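Local coordinates for putative ABC transporter, periplasmic binding protein, amino acid (Neisseria gonorrhoeae, PDB 2YJP) that binds L-cysteine as a periplasmic solute receptor and probably delivers it to an ABC transporter for uptake, at residues Ala138-Lys143 against Ala236-Pro241. The protein carries 1 engineered substitution. Sequence-based numbering, arbitrary orientation.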
# COMPACT_ATOMS: atom_id res chain seq x y z
N ALA A 138 9.17 9.79 -3.77
CA ALA A 138 10.53 9.64 -3.21
C ALA A 138 11.09 8.26 -3.49
O ALA A 138 10.42 7.44 -4.06
CB ALA A 138 10.52 9.89 -1.72
N ASP A 139 12.31 8.01 -3.06
CA ASP A 139 12.92 6.69 -3.10
C ASP A 139 12.02 5.61 -2.58
O ASP A 139 11.53 5.73 -1.47
CB ASP A 139 14.13 6.64 -2.18
CG ASP A 139 15.33 7.32 -2.76
OD1 ASP A 139 15.21 7.94 -3.86
OD2 ASP A 139 16.39 7.23 -2.10
N PRO A 140 11.91 4.51 -3.36
CA PRO A 140 11.09 3.35 -2.97
C PRO A 140 11.63 2.69 -1.72
O PRO A 140 12.87 2.69 -1.50
CB PRO A 140 11.17 2.40 -4.15
CG PRO A 140 12.20 2.95 -5.08
CD PRO A 140 12.66 4.32 -4.60
N TYR A 141 10.71 2.13 -0.93
CA TYR A 141 11.09 1.30 0.21
C TYR A 141 10.68 -0.17 0.08
O TYR A 141 11.25 -1.02 0.77
CB TYR A 141 10.59 1.90 1.53
CG TYR A 141 9.13 2.12 1.62
CD1 TYR A 141 8.59 3.33 1.22
CD2 TYR A 141 8.26 1.14 2.13
CE1 TYR A 141 7.26 3.58 1.30
CE2 TYR A 141 6.88 1.39 2.24
CZ TYR A 141 6.39 2.62 1.80
OH TYR A 141 5.04 2.93 1.87
N MET A 142 9.73 -0.48 -0.79
CA MET A 142 9.38 -1.89 -1.05
C MET A 142 8.96 -2.16 -2.49
O MET A 142 8.84 -1.24 -3.30
CB MET A 142 8.37 -2.41 -0.03
CG MET A 142 6.93 -2.18 -0.32
SD MET A 142 5.83 -2.96 0.91
CE MET A 142 5.22 -4.36 -0.02
N LYS A 143 8.79 -3.44 -2.82
CA LYS A 143 8.33 -3.86 -4.14
C LYS A 143 7.18 -4.85 -3.98
O LYS A 143 7.11 -5.51 -2.96
CB LYS A 143 9.43 -4.51 -5.00
CG LYS A 143 10.64 -4.87 -4.29
CD LYS A 143 11.50 -5.82 -5.05
CE LYS A 143 12.94 -5.74 -4.53
NZ LYS A 143 13.54 -7.05 -4.38
N ALA A 236 7.41 -7.27 -10.40
CA ALA A 236 7.24 -6.37 -9.25
C ALA A 236 7.42 -4.86 -9.57
O ALA A 236 8.22 -4.50 -10.39
CB ALA A 236 8.14 -6.83 -8.15
N GLU A 237 6.60 -4.02 -8.96
CA GLU A 237 6.66 -2.56 -9.05
C GLU A 237 7.11 -2.02 -7.72
O GLU A 237 6.90 -2.67 -6.71
CB GLU A 237 5.26 -2.01 -9.39
CG GLU A 237 4.93 -2.23 -10.87
CD GLU A 237 3.50 -1.88 -11.25
OE1 GLU A 237 2.55 -2.36 -10.57
OE2 GLU A 237 3.34 -1.13 -12.24
N PHE A 238 7.72 -0.85 -7.69
CA PHE A 238 8.06 -0.26 -6.40
C PHE A 238 6.95 0.44 -5.69
O PHE A 238 6.09 1.03 -6.33
CB PHE A 238 9.16 0.77 -6.57
CG PHE A 238 10.46 0.21 -6.97
CD1 PHE A 238 11.17 -0.63 -6.11
CD2 PHE A 238 11.01 0.56 -8.20
CE1 PHE A 238 12.42 -1.13 -6.48
CE2 PHE A 238 12.26 0.07 -8.60
CZ PHE A 238 12.97 -0.80 -7.75
N ILE A 239 7.00 0.39 -4.37
CA ILE A 239 6.16 1.17 -3.48
C ILE A 239 7.03 2.28 -2.82
O ILE A 239 8.14 2.04 -2.38
CB ILE A 239 5.53 0.25 -2.42
CG1 ILE A 239 4.36 -0.49 -3.08
CG2 ILE A 239 5.07 1.06 -1.22
CD1 ILE A 239 3.80 -1.60 -2.23
N ALA A 240 6.50 3.49 -2.77
CA ALA A 240 7.34 4.67 -2.46
C ALA A 240 6.50 5.68 -1.78
O ALA A 240 5.32 5.65 -1.98
CB ALA A 240 7.92 5.26 -3.74
N PRO A 241 7.10 6.58 -0.96
CA PRO A 241 6.33 7.71 -0.42
C PRO A 241 6.01 8.68 -1.54
O PRO A 241 6.71 8.70 -2.56
CB PRO A 241 7.30 8.39 0.54
CG PRO A 241 8.51 7.40 0.72
CD PRO A 241 8.52 6.63 -0.58
O HOH W 1 3.69 4.49 0.09
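Strands 142-151 and 237-244 pair antiparallel, and a classic beta bulge, Y141 and M142 both facing I239, sits where the pairing begins. I239 O takes Y141 N at 3.0 Å and, weakly, M142 N at 3.4 Å, while I239 N returns a nearly straight bond to M142 O at 2.7 Å. The next pair, K143 with F238, is non-hydrogen-bonded; there the K143 CA hydrogen turns to E237 O. Beyond the bulge the chains stay joined, A138 N bonding to P241 O.

In this family 3 solute-binding protein, relatives have two lobes linked by two strands, and this pair probably belongs to that linker; the I239 side chain lies about 4 Å from the bound cysteine at its nearest atoms. I239 and M142 share one face of the sheet, side by side and pointing the same way: M142 CG meets I239 CB at 3.5 Å, and the unbranched thioether, bent at chi3 (-105°), follows the flank of I239 to bring CE against CD1. Y141 carries CG between its backbone N and carbonyl carbon (chi1 58°), which turns its ring to pack along I239 and P241: I239 O lies over one face, P241 CD at the edge, and CZ touches I239 CG2 at 3.6 Å. A phenol suits the spot because Y141 OH hydrogen-bonds to D81 OD1 and accepts from a water that also donates to A240 O. On the side that carries F238 and K143, P140 lays CG over the F238 ring, a CH-pi contact 4.0 Å from the centroid, where a rigid ring closed on its own backbone N presents polarised C-H groups to the aromatic face.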